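Nitrite reductase (Hyphomicrobium denitrificans, PDB 2DV6) probably catalyses the one-electron reduction of nitrite to nitric oxide during denitrification, using bound copper ions and electrons delivered by cytochrome c. Local coordinates at residues T30-I35 against I49-N54; D78-V81 against A86-A89; A233-T238 against T244-K249; D314-K317 against E321-E324. All coordinates share one frame; numbering follows the deposited sequence.

Contact 1: T30-I35 against I49-N54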
loop_
_atom_site.group_PDB
_atom_site.type_symbol
_atom_site.label_atom_id
_atom_site.label_comp_id
_atom_site.label_asym_id
_atom_site.label_seq_id
_atom_site.Cartn_x
_atom_site.Cartn_y
_atom_site.Cartn_z
ATOM N N THR A 30 25.998 -3.097 -7.210
ATOM C CA THR A 30 24.667 -2.746 -7.715
ATOM C C THR A 30 24.258 -1.344 -7.263
ATOM O O THR A 30 24.405 -1.026 -6.100
ATOM C CB THR A 30 23.607 -3.824 -7.316
ATOM O OG1 THR A 30 24.027 -5.072 -7.865
ATOM C CG2 THR A 30 22.207 -3.464 -7.846
ATOM N N LEU A 31 23.798 -0.526 -8.215
ATOM C CA LEU A 31 23.363 0.842 -7.999
ATOM C C LEU A 31 21.930 0.948 -8.490
ATOM O O LEU A 31 21.603 0.548 -9.616
ATOM C CB LEU A 31 24.244 1.840 -8.809
ATOM C CG LEU A 31 25.758 1.844 -8.515
ATOM C CD1 LEU A 31 26.597 2.797 -9.435
ATOM C CD2 LEU A 31 26.017 2.175 -7.068
ATOM N N ARG A 32 21.063 1.483 -7.653
ATOM C CA ARG A 32 19.742 1.839 -8.105
ATOM C C ARG A 32 19.668 3.359 -8.119
ATOM O O ARG A 32 20.354 4.009 -7.359
ATOM C CB ARG A 32 18.647 1.228 -7.217
ATOM C CG ARG A 32 18.613 1.712 -5.772
ATOM C CD ARG A 32 17.478 1.011 -4.961
ATOM N NE ARG A 32 17.722 1.135 -3.521
ATOM C CZ ARG A 32 17.172 2.060 -2.729
ATOM N NH1 ARG A 32 16.311 2.953 -3.218
ATOM N NH2 ARG A 32 17.490 2.087 -1.431
ATOM N N THR A 33 18.893 3.922 -9.027
ATOM C CA THR A 33 18.775 5.376 -9.081
ATOM C C THR A 33 17.594 5.799 -8.177
ATOM O O THR A 33 16.645 5.039 -7.986
ATOM C CB THR A 33 18.588 5.877 -10.538
ATOM O OG1 THR A 33 17.292 5.490 -11.013
ATOM C CG2 THR A 33 19.678 5.311 -11.493
ATOM N N GLY A 34 17.665 6.991 -7.613
ATOM C CA GLY A 34 16.559 7.497 -6.827
ATOM C C GLY A 34 16.754 8.913 -6.328
ATOM O O GLY A 34 17.698 9.594 -6.708
ATOM N N ILE A 35 15.806 9.369 -5.524
ATOM C CA ILE A 35 15.868 10.658 -4.878
ATOM C C ILE A 35 16.169 10.361 -3.432
ATOM O O ILE A 35 15.417 9.637 -2.762
ATOM C CB ILE A 35 14.535 11.424 -4.936
ATOM C CG1 ILE A 35 13.969 11.507 -6.374
ATOM C CG2 ILE A 35 14.691 12.799 -4.296
ATOM C CD1 ILE A 35 14.869 12.174 -7.429
ATOM N N ILE A 49 28.227 -1.286 0.256
ATOM C CA ILE A 49 27.616 -0.004 -0.170
ATOM C C ILE A 49 26.105 0.102 0.096
ATOM O O ILE A 49 25.422 1.028 -0.367
ATOM C CB ILE A 49 27.950 0.291 -1.659
ATOM C CG1 ILE A 49 27.242 -0.711 -2.594
ATOM C CG2 ILE A 49 29.510 0.321 -1.854
ATOM C CD1 ILE A 49 27.377 -0.441 -4.086
ATOM N N ASP A 50 25.583 -0.845 0.862
ATOM C CA ASP A 50 24.139 -0.966 1.024
ATOM C C ASP A 50 23.452 0.298 1.568
ATOM O O ASP A 50 23.769 0.750 2.674
ATOM C CB ASP A 50 23.822 -2.167 1.911
ATOM C CG ASP A 50 22.358 -2.581 1.827
ATOM O OD1 ASP A 50 21.862 -3.098 2.852
ATOM O OD2 ASP A 50 21.715 -2.391 0.756
ATOM N N HIS A 51 22.524 0.853 0.785
ATOM C CA HIS A 51 21.798 2.094 1.130
ATOM C C HIS A 51 22.646 3.364 1.204
ATOM O O HIS A 51 22.180 4.411 1.709
ATOM C CB HIS A 51 20.951 1.951 2.424
ATOM C CG HIS A 51 19.764 1.063 2.253
ATOM N ND1 HIS A 51 18.570 1.515 1.728
ATOM C CD2 HIS A 51 19.606 -0.267 2.467
ATOM C CE1 HIS A 51 17.721 0.503 1.640
ATOM N NE2 HIS A 51 18.322 -0.584 2.091
ATOM N N LYS A 52 23.872 3.295 0.705
ATOM C CA LYS A 52 24.720 4.468 0.696
ATOM C C LYS A 52 24.458 5.315 -0.563
ATOM O O LYS A 52 24.324 4.777 -1.659
ATOM C CB LYS A 52 26.193 4.062 0.832
ATOM C CG LYS A 52 26.515 3.378 2.165
ATOM C CD LYS A 52 28.004 3.397 2.383
ATOM C CE LYS A 52 28.360 2.762 3.702
ATOM N NZ LYS A 52 29.547 1.886 3.474
ATOM N N ILE A 53 24.336 6.631 -0.377
ATOM C CA ILE A 53 24.094 7.590 -1.480
ATOM C C ILE A 53 25.414 7.781 -2.223
ATOM O O ILE A 53 26.447 7.987 -1.588
ATOM C CB ILE A 53 23.613 8.978 -0.951
ATOM C CG1 ILE A 53 22.280 8.900 -0.175
ATOM C CG2 ILE A 53 23.539 10.040 -2.069
ATOM C CD1 ILE A 53 21.338 7.795 -0.499
ATOM N N ASN A 54 25.387 7.662 -3.550
ATOM C CA ASN A 54 26.580 7.850 -4.388
ATOM C C ASN A 54 27.824 7.151 -3.820
ATOM O O ASN A 54 28.839 7.810 -3.577
ATOM C CB ASN A 54 26.852 9.354 -4.589
ATOM C CG ASN A 54 25.750 10.049 -5.395
ATOM O OD1 ASN A 54 25.417 11.220 -5.140
ATOM N ND2 ASN A 54 25.178 9.332 -6.376
#

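Contact 2: D78-V81 against A86-A89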
loop_
_atom_site.group_PDB
_atom_site.type_symbol
_atom_site.label_atom_id
_atom_site.label_comp_id
_atom_site.label_asym_id
_atom_site.label_seq_id
_atom_site.Cartn_x
_atom_site.Cartn_y
_atom_site.Cartn_z
ATOM N N ASP A 78 22.134 6.690 -17.215
ATOM C CA ASP A 78 23.197 5.717 -17.407
ATOM C C ASP A 78 24.223 5.871 -16.283
ATOM O O ASP A 78 23.962 6.596 -15.303
ATOM C CB ASP A 78 23.829 5.773 -18.823
ATOM C CG ASP A 78 24.499 7.113 -19.156
ATOM O OD1 ASP A 78 24.857 7.303 -20.364
ATOM O OD2 ASP A 78 24.713 7.960 -18.246
ATOM N N VAL A 79 25.351 5.164 -16.416
ATOM C CA VAL A 79 26.538 5.371 -15.616
ATOM C C VAL A 79 27.700 5.424 -16.602
ATOM O O VAL A 79 27.841 4.537 -17.443
ATOM C CB VAL A 79 26.893 4.176 -14.702
ATOM C CG1 VAL A 79 28.041 4.569 -13.755
ATOM C CG2 VAL A 79 25.736 3.714 -13.923
ATOM N N VAL A 80 28.536 6.448 -16.475
ATOM C CA VAL A 80 29.736 6.567 -17.284
ATOM C C VAL A 80 30.916 6.569 -16.335
ATOM O O VAL A 80 30.884 7.254 -15.319
ATOM C CB VAL A 80 29.704 7.857 -18.164
ATOM C CG1 VAL A 80 31.019 8.042 -18.975
ATOM C CG2 VAL A 80 28.504 7.833 -19.083
ATOM N N VAL A 81 31.943 5.770 -16.632
ATOM C CA VAL A 81 33.140 5.804 -15.788
ATOM C C VAL A 81 34.196 6.667 -16.450
ATOM O O VAL A 81 34.714 6.354 -17.539
ATOM C CB VAL A 81 33.682 4.431 -15.351
ATOM C CG1 VAL A 81 34.938 4.627 -14.434
ATOM C CG2 VAL A 81 32.606 3.670 -14.621
ATOM N N ALA A 86 34.118 3.253 -19.895
ATOM C CA ALA A 86 33.211 2.151 -19.723
ATOM C C ALA A 86 31.898 2.825 -19.322
ATOM O O ALA A 86 31.885 3.831 -18.582
ATOM C CB ALA A 86 33.712 1.252 -18.622
ATOM N N ARG A 87 30.796 2.293 -19.823
ATOM C CA ARG A 87 29.493 2.838 -19.479
ATOM C C ARG A 87 28.409 1.785 -19.648
ATOM O O ARG A 87 28.587 0.796 -20.356
ATOM C CB ARG A 87 29.180 4.069 -20.331
ATOM C CG ARG A 87 29.021 3.798 -21.866
ATOM C CD ARG A 87 28.084 4.864 -22.451
ATOM N NE ARG A 87 28.806 6.075 -22.709
ATOM C CZ ARG A 87 28.356 7.332 -22.632
ATOM N NH1 ARG A 87 27.125 7.676 -22.253
ATOM N NH2 ARG A 87 29.213 8.274 -22.934
ATOM N N SER A 88 27.294 2.018 -18.975
ATOM C CA SER A 88 26.099 1.211 -19.132
ATOM C C SER A 88 25.349 1.727 -20.344
ATOM O O SER A 88 25.615 2.832 -20.856
ATOM C CB SER A 88 25.211 1.343 -17.902
ATOM O OG SER A 88 24.552 2.606 -17.903
ATOM N N ALA A 89 24.399 0.925 -20.799
ATOM C CA ALA A 89 23.415 1.396 -21.718
ATOM C C ALA A 89 22.492 2.364 -20.935
ATOM O O ALA A 89 22.446 2.349 -19.686
ATOM C CB ALA A 89 22.622 0.199 -22.294
#

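Contact 3: A233-T238 against T244-K249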
loop_
_atom_site.group_PDB
_atom_site.type_symbol
_atom_site.label_atom_id
_atom_site.label_comp_id
_atom_site.label_asym_id
_atom_site.label_seq_id
_atom_site.Cartn_x
_atom_site.Cartn_y
_atom_site.Cartn_z
ATOM N N ALA A 233 17.966 -44.294 6.837
ATOM C CA ALA A 233 17.357 -43.249 7.641
ATOM C C ALA A 233 16.403 -43.795 8.699
ATOM O O ALA A 233 16.240 -43.184 9.769
ATOM C CB ALA A 233 16.627 -42.246 6.743
ATOM N N ALA A 234 15.745 -44.911 8.406
ATOM C CA ALA A 234 14.887 -45.555 9.416
ATOM C C ALA A 234 15.689 -46.040 10.646
ATOM O O ALA A 234 15.127 -46.247 11.692
ATOM C CB ALA A 234 14.110 -46.693 8.807
ATOM N N PHE A 235 17.005 -46.172 10.527
ATOM C CA PHE A 235 17.844 -46.714 11.610
ATOM C C PHE A 235 18.702 -45.615 12.233
ATOM O O PHE A 235 19.463 -45.870 13.179
ATOM C CB PHE A 235 18.773 -47.767 11.040
ATOM C CG PHE A 235 18.061 -48.961 10.445
ATOM C CD1 PHE A 235 17.637 -48.962 9.112
ATOM C CD2 PHE A 235 17.820 -50.114 11.225
ATOM C CE1 PHE A 235 16.969 -50.078 8.564
ATOM C CE2 PHE A 235 17.182 -51.243 10.667
ATOM C CZ PHE A 235 16.753 -51.221 9.338
ATOM N N THR A 236 18.629 -44.400 11.677
ATOM C CA THR A 236 19.587 -43.366 12.091
ATOM C C THR A 236 18.999 -42.059 12.595
ATOM O O THR A 236 19.727 -41.075 12.648
ATOM C CB THR A 236 20.654 -43.064 10.985
ATOM O OG1 THR A 236 20.008 -42.726 9.759
ATOM C CG2 THR A 236 21.591 -44.273 10.742
ATOM N N GLN A 237 17.714 -42.021 12.969
ATOM C CA GLN A 237 17.146 -40.809 13.595
ATOM C C GLN A 237 17.809 -40.654 14.952
ATOM O O GLN A 237 17.544 -41.454 15.839
ATOM C CB GLN A 237 15.619 -40.909 13.743
ATOM C CG GLN A 237 14.862 -41.087 12.388
ATOM C CD GLN A 237 15.170 -39.934 11.399
ATOM O OE1 GLN A 237 15.518 -40.165 10.211
ATOM N NE2 GLN A 237 15.094 -38.708 11.891
ATOM N N THR A 238 18.693 -39.661 15.103
ATOM C CA THR A 238 19.598 -39.581 16.266
ATOM C C THR A 238 19.356 -38.310 17.072
ATOM O O THR A 238 19.458 -37.202 16.532
ATOM C CB THR A 238 21.075 -39.663 15.793
ATOM O OG1 THR A 238 21.207 -40.746 14.866
ATOM C CG2 THR A 238 22.030 -39.903 16.925
ATOM N N THR A 244 23.678 -43.668 17.012
ATOM C CA THR A 244 22.833 -44.592 16.363
ATOM C C THR A 244 23.851 -45.395 15.545
ATOM O O THR A 244 24.863 -44.850 15.095
ATOM C CB THR A 244 21.838 -43.721 15.560
ATOM O OG1 THR A 244 20.457 -43.955 15.949
ATOM C CG2 THR A 244 22.113 -43.674 14.112
ATOM N N VAL A 245 23.644 -46.693 15.422
ATOM C CA VAL A 245 24.519 -47.494 14.586
ATOM C C VAL A 245 23.732 -48.403 13.682
ATOM O O VAL A 245 22.670 -48.911 14.049
ATOM C CB VAL A 245 25.787 -48.148 15.348
ATOM C CG1 VAL A 245 25.798 -47.890 16.846
ATOM C CG2 VAL A 245 26.094 -49.601 14.935
ATOM N N VAL A 246 24.215 -48.516 12.450
ATOM C CA VAL A 246 23.488 -49.246 11.436
ATOM C C VAL A 246 24.534 -49.939 10.570
ATOM O O VAL A 246 25.571 -49.351 10.288
ATOM C CB VAL A 246 22.541 -48.308 10.583
ATOM C CG1 VAL A 246 23.342 -47.266 9.756
ATOM C CG2 VAL A 246 21.726 -49.124 9.653
ATOM N N THR A 247 24.277 -51.190 10.192
ATOM C CA THR A 247 25.173 -51.896 9.279
ATOM C C THR A 247 24.423 -52.126 7.985
ATOM O O THR A 247 23.253 -52.485 8.019
ATOM C CB THR A 247 25.625 -53.264 9.898
ATOM O OG1 THR A 247 26.338 -53.001 11.104
ATOM C CG2 THR A 247 26.524 -54.067 8.947
ATOM N N PHE A 248 25.071 -51.930 6.848
ATOM C CA PHE A 248 24.385 -52.169 5.586
ATOM C C PHE A 248 25.350 -52.671 4.548
ATOM O O PHE A 248 26.530 -52.355 4.602
ATOM C CB PHE A 248 23.588 -50.923 5.087
ATOM C CG PHE A 248 24.438 -49.720 4.749
ATOM C CD1 PHE A 248 25.026 -49.592 3.487
ATOM C CD2 PHE A 248 24.616 -48.706 5.670
ATOM C CE1 PHE A 248 25.810 -48.469 3.165
ATOM C CE2 PHE A 248 25.390 -47.569 5.353
ATOM C CZ PHE A 248 26.005 -47.473 4.111
ATOM N N LYS A 249 24.855 -53.487 3.630
ATOM C CA LYS A 249 25.663 -53.937 2.493
ATOM C C LYS A 249 25.626 -52.951 1.314
ATOM O O LYS A 249 24.569 -52.370 0.997
ATOM C CB LYS A 249 25.232 -55.340 2.022
ATOM C CG LYS A 249 25.661 -56.465 2.982
ATOM C CD LYS A 249 25.543 -57.856 2.336
ATOM C CE LYS A 249 26.875 -58.303 1.620
ATOM N NZ LYS A 249 27.851 -59.089 2.519
HETATM O O HOH W 1 20.035 -48.260 14.413
#

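Contact 4: D314-K317 against E321-E324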
loop_
_atom_site.group_PDB
_atom_site.type_symbol
_atom_site.label_atom_id
_atom_site.label_comp_id
_atom_site.label_asym_id
_atom_site.label_seq_id
_atom_site.Cartn_x
_atom_site.Cartn_y
_atom_site.Cartn_z
ATOM N N ASP A 314 14.648 -18.557 4.952
ATOM C CA ASP A 314 13.315 -18.082 4.627
ATOM C C ASP A 314 12.583 -19.326 4.083
ATOM O O ASP A 314 12.888 -19.841 3.000
ATOM C CB ASP A 314 13.417 -16.960 3.593
ATOM C CG ASP A 314 12.073 -16.390 3.182
ATOM O OD1 ASP A 314 11.082 -17.159 3.060
ATOM O OD2 ASP A 314 12.023 -15.158 2.939
ATOM N N TYR A 315 11.629 -19.809 4.867
ATOM C CA TYR A 315 10.838 -20.982 4.494
ATOM C C TYR A 315 10.018 -20.819 3.205
ATOM O O TYR A 315 9.966 -21.738 2.401
ATOM C CB TYR A 315 9.947 -21.405 5.671
ATOM C CG TYR A 315 8.897 -22.398 5.303
ATOM C CD1 TYR A 315 9.168 -23.761 5.260
ATOM C CD2 TYR A 315 7.606 -21.961 4.990
ATOM C CE1 TYR A 315 8.141 -24.679 4.898
ATOM C CE2 TYR A 315 6.618 -22.834 4.630
ATOM C CZ TYR A 315 6.881 -24.184 4.600
ATOM O OH TYR A 315 5.832 -24.998 4.233
ATOM N N GLU A 316 9.387 -19.660 3.010
ATOM C CA GLU A 316 8.592 -19.383 1.789
ATOM C C GLU A 316 9.505 -19.507 0.546
ATOM O O GLU A 316 9.125 -20.095 -0.481
ATOM C CB GLU A 316 7.961 -17.983 1.871
ATOM C CG GLU A 316 7.075 -17.622 0.655
ATOM C CD GLU A 316 7.853 -17.128 -0.582
ATOM O OE1 GLU A 316 7.380 -17.429 -1.702
ATOM O OE2 GLU A 316 8.921 -16.454 -0.454
ATOM N N LYS A 317 10.728 -18.986 0.647
ATOM C CA LYS A 317 11.658 -19.071 -0.489
ATOM C C LYS A 317 12.109 -20.513 -0.707
ATOM O O LYS A 317 12.166 -20.966 -1.843
ATOM C CB LYS A 317 12.871 -18.150 -0.295
ATOM C CG LYS A 317 12.589 -16.647 -0.504
ATOM C CD LYS A 317 13.896 -15.853 -0.176
ATOM C CE LYS A 317 13.667 -14.304 -0.160
ATOM N NZ LYS A 317 15.027 -13.615 -0.164
ATOM N N GLU A 321 11.086 -22.607 -4.031
ATOM C CA GLU A 321 12.232 -22.737 -4.948
ATOM C C GLU A 321 12.733 -21.366 -5.459
ATOM O O GLU A 321 12.892 -21.163 -6.659
ATOM C CB GLU A 321 11.945 -23.754 -6.075
ATOM C CG GLU A 321 11.591 -25.165 -5.514
ATOM C CD GLU A 321 11.283 -26.225 -6.601
ATOM O OE1 GLU A 321 11.867 -26.167 -7.710
ATOM O OE2 GLU A 321 10.479 -27.149 -6.312
ATOM N N LYS A 322 12.997 -20.458 -4.510
ATOM C CA LYS A 322 13.517 -19.117 -4.803
ATOM C C LYS A 322 14.844 -18.887 -4.058
ATOM O O LYS A 322 14.895 -18.146 -3.057
ATOM C CB LYS A 322 12.490 -18.027 -4.417
ATOM C CG LYS A 322 11.161 -18.036 -5.210
ATOM C CD LYS A 322 10.063 -17.304 -4.368
ATOM C CE LYS A 322 8.702 -17.414 -5.001
ATOM N NZ LYS A 322 7.666 -16.572 -4.293
ATOM N N PRO A 323 15.936 -19.508 -4.553
ATOM C CA PRO A 323 17.186 -19.482 -3.799
ATOM C C PRO A 323 17.856 -18.119 -3.865
ATOM O O PRO A 323 17.628 -17.360 -4.808
ATOM C CB PRO A 323 18.051 -20.553 -4.486
ATOM C CG PRO A 323 17.432 -20.836 -5.769
ATOM C CD PRO A 323 16.078 -20.193 -5.850
ATOM N N GLU A 324 18.647 -17.800 -2.851
ATOM C CA GLU A 324 19.437 -16.581 -2.862
ATOM C C GLU A 324 20.903 -16.876 -3.143
ATOM O O GLU A 324 21.584 -16.064 -3.760
ATOM C CB GLU A 324 19.309 -15.843 -1.523
ATOM C CG GLU A 324 17.908 -15.275 -1.306
ATOM C CD GLU A 324 17.567 -14.132 -2.291
ATOM O OE1 GLU A 324 18.480 -13.544 -2.902
ATOM O OE2 GLU A 324 16.383 -13.832 -2.464
#

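Contact 1: T30-I35 against I49-N54
In the N-terminal cupredoxin domain, strand 27-36 of a mixed sheet is met by the loop between strands 39-45 and 57-60, where Ile49 to Lys52 form a type II beta turn over Thr30, Leu31 and Arg32. The turn is closed by its own backbone bond, Lys52 N to Ile49 O at 2.9 Å. At the start of the turn Ile49 brings its CD1 methyl to the strand, 3.6 Å from Thr30 O, and the same methyl lies 4.2 Å from Leu31 CD2, the two side chains crossing at about a right angle. CG1 of Ile49 stands between the backbone N and the carbonyl carbon (chi1 68°), and its extended branch carries CD1 to the strand. At His51, a corner residue of the turn, the strand's Arg32, stretched from CG to NE, brings NH2 to 3.4 Å from His51 ND1. The imidazole nitrogen lies at the guanidinium edge, near its plane, while the two flat groups are turned 72° apart. The hydroxyl of Thr30 is bonded to Asn68 on strand 64-70. The contact thus combines a small apolar touch with a polar approach at its rim, and a positive guanidinium beside ND1 would probably disfavour protonation of this imidazole.

Contact 2: D78-V81 against A86-A89
Val80 and Arg87 face each other as a non-hydrogen-bonded antiparallel pair in the short beta hairpin 80-81/86-87, at the edge of a cupredoxin sheet beside the copper bound by His77, Cys114, His119 and Met124. One backbone bond lies to each side of this pair. Val81 N donates to Ala86 O at 2.8 Å in a nearly straight bond (169°), and Ser88 N reaches Val79 O at 3.0 Å, lying in the carbonyl plane. The same Val79 oxygen also receives a CA-H...O contact from Arg87. Where the strand pairing gives out, a side chain takes over: Ser88 OG accepts from Val79 N at 3.1 Å and donates in turn to Ala89 O at 2.8 Å, meeting that oxygen from above the carbonyl plane. With chi1 at 75°, the hydroxyl is placed between the backbone N and the carbonyl carbon, toward segment 78-81. OD1 of Asp78 has two partners. Ser115, next to the copper ligand Cys114, bonds to it, and Arg87 adds a salt bridge to the same atom whose hydrogen bond is weak and bent (122°). Asp78 O is taken by the hydroxyl of Tyr42, and Val80 pairs through its backbone with Tyr113 on strand 108-113. The arginine chain bends at chi3 and lies alongside Val80, Leu216 of a neighbouring subunit packing on it as well. Val80 CG2 sits over one face of the guanidinium, offset toward the rim and 3.5 Å from Arg87 NH1.

Contact 3: A233-T238 against T244-K249
Apolar contacts dominate where Phe235, Thr236 and Thr238 of a loop pack along strand 243-249 in a cupredoxin domain of the multicopper oxidase family. Phe235 touches Val246 through its CB, 3.5 Å from Val246 CG2, so the strand valine meets the root of the aromatic side chain while the ring leads away. The other valine methyl, CG1, lies 3.6 Å from Thr236 CG2. That threonine methyl also presses against Thr244 CG2 at 3.5 Å, a tight carbon pair, the two side chains crossing at about a right angle. Thr244 is met by Thr238 too, whose OG1 lies 3.1 Å from Thr244 CB.

Polar contacts are fewer. A water donates to Phe235 O and to Val245 O, 2.7 Å from each, and so bridges the two backbones. Within the loop, Thr238 OG1 donates to Thr236 O at 2.7 Å from well above the carbonyl plane, while the hydroxyl of Thr236 is held by Ala232 O and Val221 N.

Beyond the loop, Thr238 pairs through its backbone with His219, a ligand of the nearby copper. Strand 243-249 is bonded to strand 204-211 within its own sheet, and Val246 to Phe248 pair antiparallel with a strand of a neighbouring subunit, carrying the sheet across the interface.

Contact 4: D314-K317 against E321-E324
A Schellman motif ends the short helix 315-319, and two salt bridges tie the helix to the chain that leaves it. Glu321, with positive phi, is the C-prime residue, and the turn is marked by Lys322 N donating to Lys317 O at 2.8 Å with an angle of 167°. At the beginning of the helix Asp314 serves as N-cap: its OD1 accepts from Lys317 N at 3.0 Å, met from above the carboxylate plane. Both backbone polar groups of Lys317 are thus engaged, N by the cap and O by the Schellman bond. Its side chain, extended beyond CG, runs past Lys322 O, 3.4 Å from Lys317 CB, and ends with NZ 2.7 Å from Glu324 OE2. The ammonium approaches from above that carboxylate plane, and Thr301 O and Val302 O are further acceptors for it. A second bridge runs the other way: Lys322 NZ meets Glu316 OE1 at 2.7 Å on the syn lone pair of that oxygen. Glu316 reaches it by a bend at chi2 (-81°), and Asn320 ND2 bonds to the same oxygen. Nearby, Glu321 forms a salt bridge with Arg420 of a neighbouring subunit. With each lysine paired to a glutamate on the opposite segment, opposite charges are matched locally, and the carbonyl acceptors round Lys317 NZ would probably favour its protonated form.

The four contacts follow one another along the chain, each closing before the next opens, so none nests or crosses. Contacts 1 and 2 belong to the N-terminal cupredoxin domain: the first brings the loop after strand 39-45 back to strand 27-36 of one sheet, the second closes a four-residue hairpin loop at the edge of the other. Their centres are about 15 Å apart. Contact 3 returns the loop after strand 222-223 to the strand it leads into, and its centre lies about 52 Å from that of contact 1, across the chain's centre. Contact 4 joins helix 315-319 to the loop leading to strand 325-328. Contacts 3 and 4 both touch the same neighbouring subunit.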